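PDB 6JV4: VMB-1 from Vibrio alginolyticus, which is a zinc-dependent subclass B1 metallo-beta-lactamase that probably hydrolyses beta-lactam antibiotics to substituted beta-amino acids. Local coordinates for residues G133-F138 with I149-N155; N20-S26 with A38-I44; I75-V80 with I99-A103; T61-I65 with D90-L94. One frame throughout, in Å; residues are numbered along the deposited sequence.

Contact 1: G133-F138 with I149-N155; sequences GVASVF and IVVWLPN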
loop_
_atom_site.group_PDB
_atom_site.type_symbol
_atom_site.label_atom_id
_atom_site.label_comp_id
_atom_site.label_asym_id
_atom_site.label_seq_id
_atom_site.Cartn_x
_atom_site.Cartn_y
_atom_site.Cartn_z
ATOM N N GLY A 133 -14.313 -10.026 6.016
ATOM C CA GLY A 133 -14.322 -11.146 5.054
ATOM C C GLY A 133 -13.666 -10.802 3.721
ATOM O O GLY A 133 -13.745 -11.643 2.784
ATOM N N VAL A 134 -13.129 -9.588 3.574
ATOM C CA VAL A 134 -12.723 -9.065 2.234
ATOM C C VAL A 134 -11.261 -8.603 2.263
ATOM O O VAL A 134 -10.604 -8.741 1.244
ATOM C CB VAL A 134 -13.648 -7.922 1.793
ATOM C CG1 VAL A 134 -13.248 -7.289 0.469
ATOM C CG2 VAL A 134 -15.071 -8.459 1.702
ATOM N N ALA A 135 -10.846 -7.925 3.323
ATOM C CA ALA A 135 -9.491 -7.334 3.375
ATOM C C ALA A 135 -8.929 -7.433 4.783
ATOM O O ALA A 135 -9.537 -6.875 5.710
ATOM C CB ALA A 135 -9.469 -5.928 2.864
ATOM N N SER A 136 -7.737 -8.042 4.895
ATOM C CA SER A 136 -7.047 -8.310 6.169
ATOM C C SER A 136 -5.699 -7.601 6.183
ATOM O O SER A 136 -4.909 -7.857 5.274
ATOM C CB SER A 136 -6.831 -9.800 6.358
ATOM O OG SER A 136 -8.090 -10.458 6.222
ATOM N N VAL A 137 -5.472 -6.787 7.187
ATOM C CA VAL A 137 -4.145 -6.142 7.423
ATOM C C VAL A 137 -3.245 -7.087 8.187
ATOM O O VAL A 137 -3.690 -7.776 9.151
ATOM C CB VAL A 137 -4.335 -4.834 8.197
ATOM C CG1 VAL A 137 -3.015 -4.308 8.741
ATOM C CG2 VAL A 137 -5.016 -3.805 7.325
ATOM N N PHE A 138 -1.998 -7.184 7.766
ATOM C CA PHE A 138 -0.983 -7.957 8.492
ATOM C C PHE A 138 0.268 -7.101 8.645
ATOM O O PHE A 138 0.759 -6.587 7.647
ATOM C CB PHE A 138 -0.622 -9.256 7.788
ATOM C CG PHE A 138 0.472 -10.048 8.452
ATOM C CD1 PHE A 138 0.322 -10.560 9.732
ATOM C CD2 PHE A 138 1.644 -10.346 7.795
ATOM C CE1 PHE A 138 1.320 -11.321 10.328
ATOM C CE2 PHE A 138 2.617 -11.145 8.360
ATOM C CZ PHE A 138 2.473 -11.628 9.648
ATOM N N ILE A 149 2.799 -2.180 6.530
ATOM C CA ILE A 149 1.847 -3.321 6.579
ATOM C C ILE A 149 1.552 -3.813 5.178
ATOM O O ILE A 149 1.725 -3.087 4.187
ATOM C CB ILE A 149 0.540 -2.885 7.292
ATOM C CG1 ILE A 149 -0.062 -1.631 6.697
ATOM C CG2 ILE A 149 0.796 -2.714 8.785
ATOM C CD1 ILE A 149 -1.496 -1.349 7.134
ATOM N N VAL A 150 1.042 -5.044 5.097
ATOM C CA VAL A 150 0.508 -5.575 3.836
ATOM C C VAL A 150 -0.991 -5.806 4.034
ATOM O O VAL A 150 -1.467 -5.888 5.184
ATOM C CB VAL A 150 1.252 -6.849 3.407
ATOM C CG1 VAL A 150 2.742 -6.576 3.207
ATOM C CG2 VAL A 150 0.999 -8.010 4.363
ATOM N N VAL A 151 -1.677 -5.940 2.917
ATOM C CA VAL A 151 -3.141 -6.134 2.963
ATOM C C VAL A 151 -3.467 -7.305 2.061
ATOM O O VAL A 151 -3.078 -7.283 0.893
ATOM C CB VAL A 151 -3.910 -4.874 2.576
ATOM C CG1 VAL A 151 -5.407 -5.104 2.787
ATOM C CG2 VAL A 151 -3.407 -3.665 3.358
ATOM N N TRP A 152 -4.151 -8.295 2.619
ATOM C CA TRP A 152 -4.559 -9.528 1.922
ATOM C C TRP A 152 -6.023 -9.502 1.551
ATOM O O TRP A 152 -6.810 -9.140 2.395
ATOM C CB TRP A 152 -4.290 -10.709 2.850
ATOM C CG TRP A 152 -4.710 -12.066 2.362
ATOM C CD1 TRP A 152 -5.539 -12.902 3.050
ATOM C CD2 TRP A 152 -4.246 -12.814 1.219
ATOM N NE1 TRP A 152 -5.647 -14.110 2.405
ATOM C CE2 TRP A 152 -4.880 -14.077 1.266
ATOM C CE3 TRP A 152 -3.365 -12.565 0.156
ATOM C CZ2 TRP A 152 -4.593 -15.089 0.347
ATOM C CZ3 TRP A 152 -3.130 -13.538 -0.784
ATOM C CH2 TRP A 152 -3.730 -14.805 -0.692
ATOM N N LEU A 153 -6.340 -9.846 0.305
ATOM C CA LEU A 153 -7.729 -9.903 -0.192
ATOM C C LEU A 153 -8.010 -11.387 -0.420
ATOM O O LEU A 153 -7.624 -11.932 -1.443
ATOM C CB LEU A 153 -7.842 -9.093 -1.479
ATOM C CG LEU A 153 -7.373 -7.645 -1.404
ATOM C CD1 LEU A 153 -7.640 -6.906 -2.725
ATOM C CD2 LEU A 153 -7.971 -6.916 -0.247
ATOM N N PRO A 154 -8.573 -12.088 0.590
ATOM C CA PRO A 154 -8.664 -13.536 0.548
ATOM C C PRO A 154 -9.541 -14.038 -0.604
ATOM O O PRO A 154 -9.275 -15.151 -1.099
ATOM C CB PRO A 154 -9.254 -13.874 1.944
ATOM C CG PRO A 154 -9.961 -12.627 2.396
ATOM C CD PRO A 154 -9.001 -11.554 1.895
ATOM N N ASN A 155 -10.575 -13.296 -1.002
ATOM C CA ASN A 155 -11.484 -13.795 -2.072
ATOM C C ASN A 155 -10.736 -13.906 -3.398
ATOM O O ASN A 155 -11.017 -14.866 -4.150
ATOM C CB ASN A 155 -12.758 -12.960 -2.172
ATOM C CG ASN A 155 -13.508 -12.992 -0.864
ATOM O OD1 ASN A 155 -13.734 -14.073 -0.334
ATOM N ND2 ASN A 155 -13.867 -11.853 -0.316
HETATM O O HOH W 1 -11.226 -10.476 -0.727
#
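Ser136 O is gripped twice from the neighbouring strand: Trp152 N gives it an almost straight hydrogen bond of 2.8 Å (174° at the hydrogen), and the CA-H of Val151 adds a weaker contact. Strands 135-138 and 150-153 form a beta hairpin in the smaller of the two sheets of the metallo-beta-lactamase sandwich. Ser136 with Trp152 and Phe138 with Val150 are antiparallel hydrogen-bonded pairs, each closed by two backbone bonds, and Val137 with Val151 is the non-hydrogen-bonded pair between them.

On the face of the two valines the contacts are between apolar side chains. With its CG1 anti to the backbone N (chi1 167°), Val137 sets this methyl 3.7 Å from Ile149 CD1. Further along, Ala135 CB lies 3.6 Å from Leu153 CD2, and Leu153 goes on to touch Leu41 and Val43 of the other sheet. On the reverse face Val150 CG2 comes to the edge of the Phe138 ring, 4.0 Å from Phe138 CB. The ring itself turns away to a cation-pi contact with Arg194, while Ser136 OG is bound by Glu129.

Val134 and Ala135 form a classic beta bulge on the side away from 150-153. On the hairpin side a water donates to Val134 O at 2.7 Å and accepts from Asn155 N. Asn155 ND2 then reaches Gly133 O at 3.1 Å in a bent bond, with the acceptor 32° out of the amide plane.

Contact 2: N20-S26 with A38-I44; sequences NVYQHIS and ASGLVVI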
loop_
_atom_site.group_PDB
_atom_site.type_symbol
_atom_site.label_atom_id
_atom_site.label_comp_id
_atom_site.label_asym_id
_atom_site.label_seq_id
_atom_site.Cartn_x
_atom_site.Cartn_y
_atom_site.Cartn_z
ATOM N N ASN A 20 -14.187 -6.665 -8.200
ATOM C CA ASN A 20 -14.272 -5.917 -6.923
ATOM C C ASN A 20 -12.950 -5.169 -6.629
ATOM O O ASN A 20 -12.877 -4.591 -5.559
ATOM C CB ASN A 20 -14.655 -6.855 -5.786
ATOM C CG ASN A 20 -16.041 -7.422 -6.007
ATOM O OD1 ASN A 20 -16.974 -6.670 -6.248
ATOM N ND2 ASN A 20 -16.166 -8.740 -5.971
ATOM N N VAL A 21 -11.915 -5.311 -7.461
ATOM C CA VAL A 21 -10.566 -4.788 -7.104
ATOM C C VAL A 21 -10.027 -3.995 -8.295
ATOM O O VAL A 21 -9.779 -4.614 -9.355
ATOM C CB VAL A 21 -9.609 -5.917 -6.670
ATOM C CG1 VAL A 21 -8.266 -5.377 -6.201
ATOM C CG2 VAL A 21 -10.198 -6.752 -5.528
ATOM N N TYR A 22 -9.703 -2.722 -8.071
ATOM C CA TYR A 22 -9.033 -1.877 -9.067
ATOM C C TYR A 22 -7.687 -1.446 -8.504
ATOM O O TYR A 22 -7.560 -1.290 -7.279
ATOM C CB TYR A 22 -9.891 -0.665 -9.397
ATOM C CG TYR A 22 -11.089 -1.040 -10.235
ATOM C CD1 TYR A 22 -11.111 -0.813 -11.606
ATOM C CD2 TYR A 22 -12.195 -1.616 -9.633
ATOM C CE1 TYR A 22 -12.228 -1.143 -12.368
ATOM C CE2 TYR A 22 -13.327 -1.936 -10.381
ATOM C CZ TYR A 22 -13.327 -1.713 -11.744
ATOM O OH TYR A 22 -14.454 -2.046 -12.454
ATOM N N GLN A 23 -6.732 -1.355 -9.396
ATOM C CA GLN A 23 -5.425 -0.787 -9.107
ATOM C C GLN A 23 -5.467 0.694 -9.459
ATOM O O GLN A 23 -5.646 1.019 -10.642
ATOM C CB GLN A 23 -4.386 -1.547 -9.910
ATOM C CG GLN A 23 -2.940 -1.093 -9.716
ATOM C CD GLN A 23 -2.034 -1.852 -10.665
ATOM O OE1 GLN A 23 -2.487 -2.614 -11.512
ATOM N NE2 GLN A 23 -0.733 -1.687 -10.556
ATOM N N HIS A 24 -5.190 1.583 -8.523
ATOM C CA HIS A 24 -4.991 3.019 -8.832
ATOM C C HIS A 24 -3.502 3.321 -8.982
ATOM O O HIS A 24 -2.693 2.736 -8.272
ATOM C CB HIS A 24 -5.633 3.963 -7.831
ATOM C CG HIS A 24 -5.130 3.976 -6.426
ATOM N ND1 HIS A 24 -3.945 4.640 -6.040
ATOM C CD2 HIS A 24 -5.750 3.577 -5.286
ATOM C CE1 HIS A 24 -3.845 4.547 -4.709
ATOM N NE2 HIS A 24 -4.954 3.937 -4.233
ATOM N N ILE A 25 -3.155 4.122 -9.996
ATOM C CA ILE A 25 -1.753 4.255 -10.425
ATOM C C ILE A 25 -1.436 5.746 -10.566
ATOM O O ILE A 25 -2.257 6.501 -11.125
ATOM C CB ILE A 25 -1.470 3.500 -11.725
ATOM C CG1 ILE A 25 -1.967 2.052 -11.633
ATOM C CG2 ILE A 25 0.015 3.571 -12.045
ATOM C CD1 ILE A 25 -1.854 1.291 -12.904
ATOM N N SER A 26 -0.299 6.150 -10.032
ATOM C CA SER A 26 0.185 7.538 -10.164
ATOM C C SER A 26 1.691 7.480 -10.317
ATOM O O SER A 26 2.237 6.381 -10.399
ATOM C CB SER A 26 -0.321 8.422 -9.068
ATOM O OG SER A 26 -0.271 7.828 -7.803
ATOM N N ALA A 38 3.512 4.401 -8.848
ATOM C CA ALA A 38 3.049 3.962 -7.513
ATOM C C ALA A 38 1.664 3.368 -7.658
ATOM O O ALA A 38 0.811 3.965 -8.353
ATOM C CB ALA A 38 3.020 5.117 -6.578
ATOM N N SER A 39 1.409 2.260 -6.971
ATOM C CA SER A 39 0.105 1.578 -6.982
ATOM C C SER A 39 -0.541 1.590 -5.597
ATOM O O SER A 39 0.134 1.378 -4.613
ATOM C CB SER A 39 0.242 0.148 -7.405
ATOM O OG SER A 39 0.730 0.027 -8.725
ATOM N N GLY A 40 -1.854 1.753 -5.593
ATOM C CA GLY A 40 -2.693 1.328 -4.458
ATOM C C GLY A 40 -3.888 0.586 -5.019
ATOM O O GLY A 40 -3.917 0.337 -6.270
ATOM N N LEU A 41 -4.882 0.327 -4.189
ATOM C CA LEU A 41 -6.076 -0.412 -4.621
ATOM C C LEU A 41 -7.344 0.359 -4.264
ATOM O O LEU A 41 -7.372 1.124 -3.300
ATOM C CB LEU A 41 -6.119 -1.827 -4.057
ATOM C CG LEU A 41 -4.911 -2.731 -4.361
ATOM C CD1 LEU A 41 -5.134 -4.068 -3.701
ATOM C CD2 LEU A 41 -4.714 -2.935 -5.856
ATOM N N VAL A 42 -8.391 0.021 -4.989
ATOM C CA VAL A 42 -9.786 0.313 -4.581
ATOM C C VAL A 42 -10.490 -1.027 -4.474
ATOM O O VAL A 42 -10.407 -1.813 -5.442
ATOM C CB VAL A 42 -10.514 1.235 -5.558
ATOM C CG1 VAL A 42 -11.950 1.379 -5.156
ATOM C CG2 VAL A 42 -9.856 2.599 -5.678
ATOM N N VAL A 43 -11.038 -1.295 -3.307
ATOM C CA VAL A 43 -11.760 -2.560 -3.034
ATOM C C VAL A 43 -13.232 -2.213 -2.883
ATOM O O VAL A 43 -13.594 -1.339 -2.048
ATOM C CB VAL A 43 -11.178 -3.319 -1.838
ATOM C CG1 VAL A 43 -11.930 -4.628 -1.583
ATOM C CG2 VAL A 43 -9.709 -3.595 -2.054
ATOM N N ILE A 44 -14.050 -2.943 -3.638
ATOM C CA ILE A 44 -15.524 -2.708 -3.685
ATOM C C ILE A 44 -16.184 -3.862 -2.938
ATOM O O ILE A 44 -15.871 -5.034 -3.256
ATOM C CB ILE A 44 -16.020 -2.608 -5.131
ATOM C CG1 ILE A 44 -15.352 -1.457 -5.878
ATOM C CG2 ILE A 44 -17.554 -2.493 -5.187
ATOM C CD1 ILE A 44 -15.497 -1.554 -7.353
HETATM O O HOH W 2 -1.452 5.482 -6.946
#
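His24 lays one face of its imidazole over Gly40, whose CA stands 3.6 Å from the ring centroid and 19° off the ring normal, a CH-pi contact. The ring reaches across because its CG sits between the backbone N and the carbonyl carbon (chi1 65°), folding it over the neighbouring strand, where glycine leaves room for it. At the ring edge and in its plane, ND1 meets a water at 2.8 Å that also binds Ser26 OG, itself hydrogen-bonded to Trp56 N; NE2 is held by Asp53 O, so both nitrogens have partners. Beneath the ring, the hydrogen bond from His24 N to Gly40 O is bent, its donor well above the carbonyl plane.

The strands belong to the antiparallel hairpin 21-30/36-45 of the large mixed sheet, and its Ala38 end lies near the zinc site: the Ala38 side chain is about 4 Å from that of His205 and about 6 Å from a zinc ion.

On the opposite face of the sheet, Gln23 extends fully and presents NE2 to Ser39 OG at 2.9 Å, with the oxygen in the amide plane. Back on the His24 face, towards the other end of the hairpin, Ile44 CD1 approaches Tyr22 CE2 obliquely at 3.7 Å, and the same tyrosine ring packs edge-to-face with Trp67.

Contact 3: I75-V80 with I99-A103; sequences IKSAVV and IKTYA
Tyr102 lies edge-on to the neighbouring strand. Its CG stands beside the backbone N (chi1 -75°), which brings one edge of the ring back across segment 75-80: Ala78 O lies in the ring plane, 3.7 Å from Tyr102 CD2, and Ser77 CB is 3.9 Å from Tyr102 CE2. Val79 meets the tyrosine at about a right angle, its CG2 standing 4.1 Å from Tyr102 CB.

A second perpendicular pair closes the other end, where Ile99 CD1 rests against both branches of Ile75, 3.8 Å from Ile75 CG2. Polar ends on both strands are served from outside, Ser77 OG by His50 and Thr101 OG1 by Asn95.

Between these pairs the backbones run parallel. Ala78 is held through both its backbone N and its O, the N binding Lys100 O and the O taking Tyr102 N at 2.8 Å, and Tyr102 O in turn receives Val80 N at 3.1 Å, almost end-on to the carbonyl. Beyond the last of these, Val80 CG2 meets Ala103 CB.

Adjacent parallel strands joined through helices 85-88 and 91-96 make a beta-alpha-beta crossover, and the connection carries the family's HxHxD zinc motif, His82, His84 and Asp86, just past Val80.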
loop_
_atom_site.group_PDB
_atom_site.type_symbol
_atom_site.label_atom_id
_atom_site.label_comp_id
_atom_site.label_asym_id
_atom_site.label_seq_id
_atom_site.Cartn_x
_atom_site.Cartn_y
_atom_site.Cartn_z
ATOM N N ILE A 75 -17.557 6.029 -0.840
ATOM C CA ILE A 75 -16.181 5.817 -0.321
ATOM C C ILE A 75 -16.265 5.812 1.208
ATOM O O ILE A 75 -16.470 6.882 1.817
ATOM C CB ILE A 75 -15.217 6.842 -0.952
ATOM C CG1 ILE A 75 -13.850 6.778 -0.260
ATOM C CG2 ILE A 75 -15.786 8.268 -0.944
ATOM C CD1 ILE A 75 -13.103 5.515 -0.514
ATOM N N LYS A 76 -16.121 4.636 1.807
ATOM C CA LYS A 76 -16.353 4.350 3.243
ATOM C C LYS A 76 -15.082 4.556 4.061
ATOM O O LYS A 76 -15.147 5.089 5.194
ATOM C CB LYS A 76 -16.834 2.912 3.476
ATOM C CG LYS A 76 -18.342 2.756 3.397
ATOM C CD LYS A 76 -19.073 3.534 4.486
ATOM C CE LYS A 76 -20.576 3.474 4.339
ATOM N NZ LYS A 76 -21.246 4.200 5.444
ATOM N N SER A 77 -13.955 4.064 3.576
ATOM C CA SER A 77 -12.746 4.155 4.417
ATOM C C SER A 77 -11.520 3.957 3.547
ATOM O O SER A 77 -11.655 3.520 2.430
ATOM C CB SER A 77 -12.785 3.162 5.544
ATOM O OG SER A 77 -12.607 1.826 5.054
ATOM N N ALA A 78 -10.366 4.307 4.101
ATOM C CA ALA A 78 -9.062 4.055 3.473
ATOM C C ALA A 78 -8.141 3.508 4.548
ATOM O O ALA A 78 -8.233 3.936 5.730
ATOM C CB ALA A 78 -8.509 5.309 2.881
ATOM N N VAL A 79 -7.211 2.649 4.144
ATOM C CA VAL A 79 -6.096 2.217 5.006
ATOM C C VAL A 79 -4.802 2.653 4.324
ATOM O O VAL A 79 -4.708 2.597 3.070
ATOM C CB VAL A 79 -6.092 0.704 5.285
ATOM C CG1 VAL A 79 -5.945 -0.129 4.016
ATOM C CG2 VAL A 79 -5.027 0.324 6.302
ATOM N N VAL A 80 -3.860 3.162 5.097
ATOM C CA VAL A 80 -2.546 3.597 4.552
ATOM C C VAL A 80 -1.493 2.610 5.030
ATOM O O VAL A 80 -1.558 2.179 6.205
ATOM C CB VAL A 80 -2.203 5.055 4.925
ATOM C CG1 VAL A 80 -3.303 5.995 4.462
ATOM C CG2 VAL A 80 -1.913 5.242 6.382
ATOM N N ILE A 99 -14.132 10.689 5.508
ATOM C CA ILE A 99 -13.861 9.296 5.071
ATOM C C ILE A 99 -12.932 8.705 6.133
ATOM O O ILE A 99 -11.914 9.345 6.406
ATOM C CB ILE A 99 -13.237 9.292 3.666
ATOM C CG1 ILE A 99 -14.175 9.885 2.625
ATOM C CG2 ILE A 99 -12.786 7.883 3.278
ATOM C CD1 ILE A 99 -13.493 10.222 1.326
ATOM N N LYS A 100 -13.304 7.613 6.792
ATOM C CA LYS A 100 -12.487 7.051 7.892
ATOM C C LYS A 100 -11.124 6.645 7.310
ATOM O O LYS A 100 -11.089 6.115 6.195
ATOM C CB LYS A 100 -13.103 5.815 8.546
ATOM C CG LYS A 100 -14.474 6.022 9.181
ATOM C CD LYS A 100 -14.852 4.937 10.178
ATOM C CE LYS A 100 -16.067 5.331 11.008
ATOM N NZ LYS A 100 -15.778 5.206 12.455
ATOM N N THR A 101 -10.075 7.003 8.012
ATOM C CA THR A 101 -8.696 6.616 7.661
ATOM C C THR A 101 -8.175 5.690 8.729
ATOM O O THR A 101 -8.281 5.988 9.927
ATOM C CB THR A 101 -7.811 7.837 7.428
ATOM O OG1 THR A 101 -7.863 8.688 8.579
ATOM C CG2 THR A 101 -8.203 8.612 6.194
ATOM N N TYR A 102 -7.522 4.622 8.300
ATOM C CA TYR A 102 -6.969 3.629 9.228
ATOM C C TYR A 102 -5.461 3.558 9.062
ATOM O O TYR A 102 -4.991 3.576 7.933
ATOM C CB TYR A 102 -7.511 2.243 8.918
ATOM C CG TYR A 102 -8.937 2.037 9.362
ATOM C CD1 TYR A 102 -9.216 1.465 10.594
ATOM C CD2 TYR A 102 -9.974 2.509 8.604
ATOM C CE1 TYR A 102 -10.526 1.313 11.029
ATOM C CE2 TYR A 102 -11.291 2.360 9.017
ATOM C CZ TYR A 102 -11.558 1.738 10.223
ATOM O OH TYR A 102 -12.858 1.584 10.585
ATOM N N ALA A 103 -4.754 3.538 10.178
ATOM C CA ALA A 103 -3.287 3.385 10.200
ATOM C C ALA A 103 -2.941 2.654 11.472
ATOM O O ALA A 103 -3.674 2.828 12.480
ATOM C CB ALA A 103 -2.575 4.716 10.106
HETATM O O HOH W 3 -16.448 6.853 6.475
#

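Contact 4: T61-I65 with D90-L94; sequences TKQLI and DIPLL
Two helices that pack against the large sheet of the metallo-beta-lactamase fold, 58-70 and 91-96, meet here, and the contact combines one buried polar bond with a row of apolar contacts. Thr61 OG1 donates to Asp90 OD2 at 2.7 Å, reaching the carboxylate oxygen on its anti side and 33° out of the carboxylate plane. The same hydroxyl also bonds to Thr57 O one turn back, so its proton is probably shared.

Asp90 holds the N-cap position of helix 91-96 but does not use its carboxylate to cap the helix. The carboxylate is instead turned across to the other helix, where its second oxygen, OD1, is bound by Thr58 OG1. Threonine hydroxyls at both oxygens would be consistent with a charged carboxylate. The backbone N of Asp90 is tied to Thr54 OG1.

Thr61 also contributes its methyl. With OG1 beside the backbone N (chi1 -55°), CG2 is left to face the second helix and stands 3.8 Å from Leu93 CD2. The same leucine methyl touches the aliphatic chain of Lys62 at CG, 3.9 Å away, the two side chains crossing at a slant. Lys62 runs on fully extended, which brings its CE to 4.2 Å from Leu93 CD1. One turn after Thr61, Ile65 reaches towards the next residue of the partner helix, its CD1 lying 4.0 Å from Leu94 CD2.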
loop_
_atom_site.group_PDB
_atom_site.type_symbol
_atom_site.label_atom_id
_atom_site.label_comp_id
_atom_site.label_asym_id
_atom_site.label_seq_id
_atom_site.Cartn_x
_atom_site.Cartn_y
_atom_site.Cartn_z
ATOM N N THR A 61 -6.173 11.907 -5.973
ATOM C CA THR A 61 -7.104 11.419 -4.923
ATOM C C THR A 61 -8.509 12.000 -5.169
ATOM O O THR A 61 -9.533 11.262 -5.128
ATOM C CB THR A 61 -6.587 11.711 -3.517
ATOM O OG1 THR A 61 -5.270 11.142 -3.412
ATOM C CG2 THR A 61 -7.525 11.194 -2.460
ATOM N N LYS A 62 -8.574 13.283 -5.498
ATOM C CA LYS A 62 -9.894 13.903 -5.787
ATOM C C LYS A 62 -10.510 13.238 -7.021
ATOM O O LYS A 62 -11.728 12.921 -6.998
ATOM C CB LYS A 62 -9.725 15.407 -6.009
ATOM C CG LYS A 62 -9.452 16.168 -4.734
ATOM C CD LYS A 62 -9.320 17.663 -4.945
ATOM C CE LYS A 62 -9.106 18.367 -3.629
ATOM N NZ LYS A 62 -9.178 19.839 -3.780
ATOM N N GLN A 63 -9.709 12.963 -8.052
ATOM C CA GLN A 63 -10.207 12.302 -9.289
ATOM C C GLN A 63 -10.681 10.880 -8.955
ATOM O O GLN A 63 -11.731 10.429 -9.496
ATOM C CB GLN A 63 -9.136 12.278 -10.363
ATOM C CG GLN A 63 -8.819 13.672 -10.909
ATOM C CD GLN A 63 -7.458 13.692 -11.566
ATOM O OE1 GLN A 63 -6.819 12.664 -11.743
ATOM N NE2 GLN A 63 -6.992 14.877 -11.971
ATOM N N LEU A 64 -9.956 10.200 -8.059
ATOM C CA LEU A 64 -10.336 8.817 -7.682
ATOM C C LEU A 64 -11.682 8.855 -6.944
ATOM O O LEU A 64 -12.537 7.986 -7.229
ATOM C CB LEU A 64 -9.250 8.196 -6.802
ATOM C CG LEU A 64 -9.511 6.736 -6.424
ATOM C CD1 LEU A 64 -9.727 5.870 -7.655
ATOM C CD2 LEU A 64 -8.376 6.193 -5.559
ATOM N N ILE A 65 -11.864 9.786 -6.023
ATOM C CA ILE A 65 -13.157 9.926 -5.277
ATOM C C ILE A 65 -14.280 10.207 -6.283
ATOM O O ILE A 65 -15.359 9.555 -6.195
ATOM C CB ILE A 65 -13.033 11.005 -4.203
ATOM C CG1 ILE A 65 -12.156 10.507 -3.050
ATOM C CG2 ILE A 65 -14.393 11.486 -3.693
ATOM C CD1 ILE A 65 -11.667 11.607 -2.178
ATOM N N ASP A 90 -2.740 11.712 1.380
ATOM C CA ASP A 90 -4.041 12.433 1.412
ATOM C C ASP A 90 -4.877 12.086 2.639
ATOM O O ASP A 90 -6.098 12.331 2.609
ATOM C CB ASP A 90 -4.734 12.323 0.056
ATOM C CG ASP A 90 -4.202 13.353 -0.917
ATOM O OD1 ASP A 90 -4.137 14.563 -0.530
ATOM O OD2 ASP A 90 -3.890 12.966 -2.050
ATOM N N ILE A 91 -4.270 11.705 3.764
ATOM C CA ILE A 91 -5.038 11.587 5.032
ATOM C C ILE A 91 -5.804 12.887 5.327
ATOM O O ILE A 91 -6.982 12.817 5.718
ATOM C CB ILE A 91 -4.108 11.135 6.157
ATOM C CG1 ILE A 91 -3.782 9.639 6.026
ATOM C CG2 ILE A 91 -4.692 11.442 7.503
ATOM C CD1 ILE A 91 -2.854 9.176 7.102
ATOM N N PRO A 92 -5.191 14.101 5.230
ATOM C CA PRO A 92 -5.906 15.315 5.586
ATOM C C PRO A 92 -7.168 15.484 4.745
ATOM O O PRO A 92 -8.228 15.776 5.322
ATOM C CB PRO A 92 -4.867 16.424 5.357
ATOM C CG PRO A 92 -3.540 15.712 5.572
ATOM C CD PRO A 92 -3.770 14.354 4.945
ATOM N N LEU A 93 -7.067 15.306 3.429
ATOM C CA LEU A 93 -8.230 15.413 2.524
ATOM C C LEU A 93 -9.292 14.415 2.964
ATOM O O LEU A 93 -10.474 14.801 3.027
ATOM C CB LEU A 93 -7.820 15.166 1.074
ATOM C CG LEU A 93 -8.982 15.125 0.095
ATOM C CD1 LEU A 93 -9.692 16.498 0.039
ATOM C CD2 LEU A 93 -8.528 14.689 -1.269
ATOM N N LEU A 94 -8.920 13.143 3.194
ATOM C CA LEU A 94 -9.966 12.143 3.523
ATOM C C LEU A 94 -10.596 12.495 4.869
ATOM O O LEU A 94 -11.854 12.388 4.999
ATOM C CB LEU A 94 -9.354 10.740 3.540
ATOM C CG LEU A 94 -8.789 10.242 2.218
ATOM C CD1 LEU A 94 -8.192 8.847 2.365
ATOM C CD2 LEU A 94 -9.799 10.226 1.109
#

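Overall arrangement
Contact 2 comes first along the chain; contacts 4 and 3 then interleave, their segments alternating, and contact 1 follows. Contacts 2 and 3 belong to the seven-stranded sheet, their centres 14 Å apart, and the helices of contact 4 pack on that sheet: Leu64 touches His24 and Val42, and Leu94 touches Ala78 and Thr101. The centres of contacts 3 and 4 are only 10 Å apart. Contact 1 lies in the five-stranded sheet and joins both strand contacts, through Leu153 and Val134 to contact 2 and through Ile149 to Val79 and Val80 of contact 3. This is the alpha-beta/beta-alpha sandwich of the superfamily, with the two-zinc site at one edge of the sheets.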